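Local coordinates for A207R protein, arginine decarboxylase (Paramecium bursaria Chlorella virus 1, PDB 2NV9) that decarboxylates L-arginine with pyridoxal 5'-phosphate as cofactor, as a member of the class-II ornithine/lysine/arginine decarboxylase family, at residues Asn283-Gly288 with Gly326-Asn331; Phe290-Phe295 with Ala352-Leu357. The protein carries 1 engineered substitution. One frame throughout, in Å; residues are numbered along the deposited sequence.

Interaction 1 of 2, residues Asn283-Gly288 with Gly326-Asn331; sequences NESTYG and GVDVIN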
loop_
_atom_site.group_PDB
_atom_site.type_symbol
_atom_site.label_atom_id
_atom_site.label_comp_id
_atom_site.label_asym_id
_atom_site.label_seq_id
_atom_site.Cartn_x
_atom_site.Cartn_y
_atom_site.Cartn_z
ATOM N N ASN B 283 -0.362 15.575 -7.258
ATOM C CA ASN B 283 0.547 15.343 -6.116
ATOM C C ASN B 283 -0.051 14.367 -5.084
ATOM O O ASN B 283 0.178 14.475 -3.860
ATOM C CB ASN B 283 1.049 16.667 -5.480
ATOM C CG ASN B 283 -0.051 17.458 -4.794
ATOM O OD1 ASN B 283 -1.238 17.121 -4.885
ATOM N ND2 ASN B 283 0.346 18.537 -4.096
ATOM N N GLU B 284 -0.801 13.416 -5.607
ATOM C CA GLU B 284 -1.328 12.262 -4.899
ATOM C C GLU B 284 -1.186 11.008 -5.772
ATOM O O GLU B 284 -0.792 11.107 -6.929
ATOM C CB GLU B 284 -2.818 12.460 -4.581
ATOM C CG GLU B 284 -3.077 12.976 -3.172
ATOM C CD GLU B 284 -2.728 11.952 -2.084
ATOM O OE1 GLU B 284 -2.563 12.380 -0.939
ATOM O OE2 GLU B 284 -2.628 10.738 -2.393
ATOM N N SER B 285 -1.493 9.840 -5.204
ATOM C CA SER B 285 -1.301 8.591 -5.915
ATOM C C SER B 285 -2.034 7.434 -5.192
ATOM O O SER B 285 -2.468 7.585 -4.040
ATOM C CB SER B 285 0.203 8.272 -6.054
ATOM O OG SER B 285 0.668 7.493 -4.972
ATOM N N THR B 286 -2.117 6.306 -5.884
ATOM C CA THR B 286 -2.653 5.066 -5.345
ATOM C C THR B 286 -1.782 4.511 -4.217
ATOM O O THR B 286 -2.245 3.697 -3.408
ATOM C CB THR B 286 -2.841 3.966 -6.449
ATOM O OG1 THR B 286 -1.585 3.682 -7.079
ATOM C CG2 THR B 286 -3.902 4.374 -7.491
ATOM N N TYR B 287 -0.537 4.981 -4.144
ATOM C CA TYR B 287 0.352 4.638 -3.050
ATOM C C TYR B 287 0.266 5.665 -1.920
ATOM O O TYR B 287 0.936 5.502 -0.894
ATOM C CB TYR B 287 1.807 4.572 -3.564
ATOM C CG TYR B 287 2.024 3.402 -4.498
ATOM C CD1 TYR B 287 2.140 2.110 -3.989
ATOM C CD2 TYR B 287 2.126 3.575 -5.884
ATOM C CE1 TYR B 287 2.321 0.995 -4.839
ATOM C CE2 TYR B 287 2.333 2.468 -6.734
ATOM C CZ TYR B 287 2.449 1.182 -6.193
ATOM O OH TYR B 287 2.641 0.068 -7.028
ATOM N N GLY B 288 -0.531 6.708 -2.151
ATOM C CA GLY B 288 -0.843 7.753 -1.176
ATOM C C GLY B 288 -2.255 7.582 -0.631
ATOM O O GLY B 288 -2.533 6.586 0.033
ATOM N N GLY B 326 3.162 2.318 -13.348
ATOM C CA GLY B 326 2.078 2.350 -14.377
ATOM C C GLY B 326 0.702 1.974 -13.834
ATOM O O GLY B 326 -0.349 2.373 -14.390
ATOM N N VAL B 327 0.685 1.191 -12.765
ATOM C CA VAL B 327 -0.558 0.817 -12.083
ATOM C C VAL B 327 -1.197 2.013 -11.366
ATOM O O VAL B 327 -2.407 2.028 -11.088
ATOM C CB VAL B 327 -0.319 -0.374 -11.071
ATOM C CG1 VAL B 327 0.174 0.123 -9.667
ATOM C CG2 VAL B 327 -1.599 -1.147 -10.852
ATOM N N ASP B 328 -0.364 3.010 -11.060
ATOM C CA ASP B 328 -0.772 4.150 -10.280
ATOM C C ASP B 328 -1.565 5.157 -11.137
ATOM O O ASP B 328 -1.030 6.159 -11.641
ATOM C CB ASP B 328 0.485 4.788 -9.612
ATOM C CG ASP B 328 0.205 6.146 -8.957
ATOM O OD1 ASP B 328 -0.931 6.381 -8.487
ATOM O OD2 ASP B 328 1.167 6.965 -8.853
ATOM N N VAL B 329 -2.846 4.849 -11.325
ATOM C CA VAL B 329 -3.739 5.691 -12.090
ATOM C C VAL B 329 -4.936 5.954 -11.171
ATOM O O VAL B 329 -5.550 5.007 -10.697
ATOM C CB VAL B 329 -4.158 5.006 -13.439
ATOM C CG1 VAL B 329 -5.015 5.967 -14.293
ATOM C CG2 VAL B 329 -2.871 4.557 -14.216
ATOM N N ILE B 330 -5.246 7.225 -10.918
ATOM C CA ILE B 330 -6.431 7.570 -10.088
ATOM C C ILE B 330 -7.798 7.312 -10.836
ATOM O O ILE B 330 -8.745 6.736 -10.262
ATOM C CB ILE B 330 -6.296 9.016 -9.536
ATOM C CG1 ILE B 330 -5.056 9.092 -8.629
ATOM C CG2 ILE B 330 -7.553 9.449 -8.749
ATOM C CD1 ILE B 330 -4.628 10.515 -8.171
ATOM N N ASN B 331 -7.859 7.737 -12.106
ATOM C CA ASN B 331 -9.038 7.567 -12.942
ATOM C C ASN B 331 -8.558 7.475 -14.386
ATOM O O ASN B 331 -7.929 8.408 -14.877
ATOM C CB ASN B 331 -10.020 8.743 -12.753
ATOM C CG ASN B 331 -11.395 8.437 -13.292
ATOM O OD1 ASN B 331 -11.530 7.793 -14.363
ATOM N ND2 ASN B 331 -12.434 8.905 -12.583
#
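A type I beta turn from Ser285 to Gly288, in the C-terminal beta domain of this fold type III enzyme, is gripped by the carboxylate of Asp328. This turn follows strand 277-282. Asp328 sits in the loop that leads into strand 331-337 and is the centre of an inverse gamma turn. Its OD1 takes two bonds from Thr286. The backbone N of Thr286 lies 2.9 Å from Asp328 OD1, with a nearly straight N-H line (171°). Thr286 OG1 also gives its proton to Asp328 OD1, at 3.1 Å. Both donors come over the same face of the carboxylate, well out of its plane. Thr286 holds OG1 between its backbone N and carbonyl carbon (chi1 59°), beside its own N-H. Asp328 OD2 lies 3.2 Å from Ser285 CB. Asp328 OD2 is hydrogen-bonded to Thr323 OG1 and forms a salt bridge with Lys148 of the second subunit. Ser285 OG accepts from Tyr287 N at 2.9 Å, an ST turn inside the beta turn. The Tyr287 side chain crosses Val327 at about a right angle; its CE2 meets Asp328 CB at 4.1 Å, and OH, hydrogen-bonded to Asp325, meets Val327 CG1. Ile330 CD1 packs on the backbone of Glu284, 4.1 Å from Glu284 O. Thr286 CG2 lies 3.7 Å from Val329 O, a buried carbonyl with no hydrogen-bond donor in the model.

Interaction 2 of 2, residues Phe290-Phe295 with Ala352-Leu357; sequences FSNVIF and AYTNVL. With PLP (pyridoxal-5'-phosphate), chain J.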
loop_
_atom_site.group_PDB
_atom_site.type_symbol
_atom_site.label_atom_id
_atom_site.label_comp_id
_atom_site.label_asym_id
_atom_site.label_seq_id
_atom_site.Cartn_x
_atom_site.Cartn_y
_atom_site.Cartn_z
ATOM N N PHE B 290 -5.030 7.120 -2.327
ATOM C CA PHE B 290 -5.924 6.525 -3.358
ATOM C C PHE B 290 -5.840 5.005 -3.519
ATOM O O PHE B 290 -6.114 4.435 -4.629
ATOM C CB PHE B 290 -5.737 7.260 -4.707
ATOM C CG PHE B 290 -6.374 8.607 -4.744
ATOM C CD1 PHE B 290 -7.720 8.765 -5.145
ATOM C CD2 PHE B 290 -5.636 9.744 -4.387
ATOM C CE1 PHE B 290 -8.313 10.033 -5.160
ATOM C CE2 PHE B 290 -6.214 11.003 -4.422
ATOM C CZ PHE B 290 -7.551 11.152 -4.782
ATOM N N SER B 291 -5.483 4.319 -2.437
ATOM C CA SER B 291 -5.498 2.821 -2.468
ATOM C C SER B 291 -6.855 2.214 -2.842
ATOM O O SER B 291 -6.905 1.109 -3.387
ATOM C CB SER B 291 -4.972 2.220 -1.138
ATOM O OG SER B 291 -5.915 2.465 -0.108
ATOM N N ASN B 292 -7.963 2.930 -2.598
ATOM C CA ASN B 292 -9.326 2.409 -2.883
ATOM C C ASN B 292 -9.575 2.128 -4.343
ATOM O O ASN B 292 -10.399 1.270 -4.666
ATOM C CB ASN B 292 -10.433 3.353 -2.372
ATOM C CG ASN B 292 -10.631 3.251 -0.846
ATOM O OD1 ASN B 292 -10.392 2.186 -0.272
ATOM N ND2 ASN B 292 -10.989 4.357 -0.181
ATOM N N VAL B 293 -8.868 2.858 -5.211
ATOM C CA VAL B 293 -8.908 2.637 -6.668
ATOM C C VAL B 293 -8.468 1.195 -6.956
ATOM O O VAL B 293 -9.061 0.500 -7.780
ATOM C CB VAL B 293 -7.953 3.664 -7.386
ATOM C CG1 VAL B 293 -7.785 3.307 -8.884
ATOM C CG2 VAL B 293 -8.475 5.078 -7.234
ATOM N N ILE B 294 -7.437 0.743 -6.254
ATOM C CA ILE B 294 -6.909 -0.629 -6.443
ATOM C C ILE B 294 -7.772 -1.673 -5.723
ATOM O O ILE B 294 -8.223 -2.648 -6.342
ATOM C CB ILE B 294 -5.437 -0.757 -5.923
ATOM C CG1 ILE B 294 -4.527 0.325 -6.541
ATOM C CG2 ILE B 294 -4.865 -2.183 -6.124
ATOM C CD1 ILE B 294 -4.446 0.342 -8.029
ATOM N N PHE B 295 -7.986 -1.480 -4.433
ATOM C CA PHE B 295 -8.572 -2.532 -3.589
ATOM C C PHE B 295 -10.121 -2.551 -3.601
ATOM O O PHE B 295 -10.746 -3.599 -3.370
ATOM C CB PHE B 295 -8.005 -2.461 -2.175
ATOM C CG PHE B 295 -6.536 -2.785 -2.107
ATOM C CD1 PHE B 295 -6.105 -4.130 -2.066
ATOM C CD2 PHE B 295 -5.576 -1.763 -2.103
ATOM C CE1 PHE B 295 -4.743 -4.438 -2.003
ATOM C CE2 PHE B 295 -4.217 -2.068 -2.061
ATOM C CZ PHE B 295 -3.811 -3.425 -2.029
ATOM N N ALA B 352 -12.596 7.113 4.283
ATOM C CA ALA B 352 -12.606 5.673 4.633
ATOM C C ALA B 352 -11.558 4.875 3.867
ATOM O O ALA B 352 -11.618 4.810 2.654
ATOM C CB ALA B 352 -14.043 5.034 4.452
ATOM N N TYR B 353 -10.592 4.285 4.590
ATOM C CA TYR B 353 -9.492 3.516 3.955
ATOM C C TYR B 353 -8.725 4.387 2.962
ATOM O O TYR B 353 -8.417 3.966 1.828
ATOM C CB TYR B 353 -10.000 2.202 3.290
ATOM C CG TYR B 353 -10.783 1.383 4.268
ATOM C CD1 TYR B 353 -10.130 0.731 5.333
ATOM C CD2 TYR B 353 -12.183 1.256 4.151
ATOM C CE1 TYR B 353 -10.846 -0.009 6.301
ATOM C CE2 TYR B 353 -12.911 0.540 5.098
ATOM C CZ TYR B 353 -12.243 -0.087 6.193
ATOM O OH TYR B 353 -12.954 -0.820 7.117
ATOM N N THR B 354 -8.370 5.596 3.426
ATOM C CA THR B 354 -7.693 6.526 2.546
ATOM C C THR B 354 -6.353 6.900 3.174
ATOM O O THR B 354 -5.338 6.301 2.853
ATOM C CB THR B 354 -8.582 7.766 2.192
ATOM O OG1 THR B 354 -9.028 8.422 3.399
ATOM C CG2 THR B 354 -9.805 7.317 1.363
ATOM N N ASN B 355 -6.364 7.826 4.105
ATOM C CA ASN B 355 -5.140 8.225 4.778
ATOM C C ASN B 355 -4.462 7.084 5.555
ATOM O O ASN B 355 -3.255 7.097 5.706
ATOM C CB ASN B 355 -5.394 9.410 5.694
ATOM C CG ASN B 355 -6.610 9.210 6.622
ATOM O OD1 ASN B 355 -7.737 9.292 6.177
ATOM N ND2 ASN B 355 -6.369 9.027 7.915
ATOM N N VAL B 356 -5.236 6.103 6.019
ATOM C CA VAL B 356 -4.640 4.988 6.780
ATOM C C VAL B 356 -3.721 4.088 5.965
ATOM O O VAL B 356 -2.838 3.415 6.519
ATOM C CB VAL B 356 -5.680 4.134 7.508
ATOM C CG1 VAL B 356 -6.365 4.975 8.650
ATOM C CG2 VAL B 356 -6.709 3.505 6.541
ATOM N N LEU B 357 -3.903 4.134 4.652
ATOM C CA LEU B 357 -3.176 3.290 3.717
ATOM C C LEU B 357 -2.000 3.989 2.998
ATOM O O LEU B 357 -1.426 3.447 2.036
ATOM C CB LEU B 357 -4.172 2.660 2.739
ATOM C CG LEU B 357 -4.997 1.554 3.425
ATOM C CD1 LEU B 357 -6.324 1.257 2.719
ATOM C CD2 LEU B 357 -4.187 0.285 3.489
HETATM N N1 PLP J . -14.884 -5.312 11.714
HETATM C C2 PLP J . -13.984 -6.152 11.201
HETATM C C2A PLP J . -13.645 -7.480 11.920
HETATM C C3 PLP J . -13.382 -5.840 9.980
HETATM O O3 PLP J . -12.497 -6.725 9.487
HETATM C C4 PLP J . -13.697 -4.655 9.312
HETATM C C4A PLP J . -13.033 -4.290 7.927
HETATM O O4A PLP J . -12.966 -5.126 6.986
HETATM C C5 PLP J . -14.619 -3.789 9.916
HETATM C C6 PLP J . -15.194 -4.178 11.126
HETATM C C5A PLP J . -15.083 -2.447 9.348
HETATM O O4P PLP J . -15.662 -2.638 8.031
HETATM P P PLP J . -16.453 -1.468 7.340
HETATM O O1P PLP J . -16.836 -1.850 5.958
HETATM O O2P PLP J . -17.680 -1.011 8.195
HETATM O O3P PLP J . -15.395 -0.236 7.294
HETATM O O HOH W 1 -4.765 5.149 0.503
HETATM O O HOH W 2 -8.012 5.089 -0.709
#
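Ala352 O receives the side-chain amide of Asn292: ND2 stands 2.9 Å away, with an N-H...O angle of 161°. Ala352 O lies in the plane of the Asn292 amide, and its C=O points almost straight at ND2. Asn292 CG is anti to its carbonyl carbon (chi1 -77°), which sends the amide from the start of helix 291-295 toward the 352-354 backbone. Thr354 CG2 touches the same ND2 at 3.5 Å. Two waters extend the link. Water 2 takes the N-H of Asn292 and lies 2.8 Å from Tyr353 O; water 1 takes the N-H of Ser291 and lies 2.7 Å from Thr354 O. They thus occupy N-H groups of the first helical turn. Ser291 OG presses closely on Leu357, 3.1 Å from CD1. The Asn292 amide and the Tyr353 ring stand steeply to each other, their planes 79° apart. Asn292 OD1 lies 3.6 Å from Tyr353 CB, while the far end of the ring leads away to the cofactor. There Tyr353 OH donates to PLP O3P in a very short bond of 2.5 Å; the phosphate oxygen lies at the ring edge, near its plane. His176, Ser179, Gly216, Gly254 and Arg255 also bind the cofactor. A tyrosine of the beta domain thus reaches into the phosphate site of a fold type III, TIM-barrel decarboxylase.

Overall arrangement
Both contacts are buried, and their centres lie 10 Å apart. They are joined directly: Ser285 O and Phe290 N are 3.1 Å apart, a probable hydrogen bond, and Val293 packs on Val329 O and Ile330 O. Their segments alternate along the chain. Interaction 1 lies farther out, about 21 Å from the centre of the chain against about 11 Å for interaction 2. Its chemistry is that of a carboxylate gripping a turn directly. Interaction 2 relies on a neutral amide and bridging waters, and carries the cofactor-binding tyrosine. Both touch the second subunit: Tyr287 meets Phe295 of the neighbouring subunit, which relates one contact to the other across the dimer.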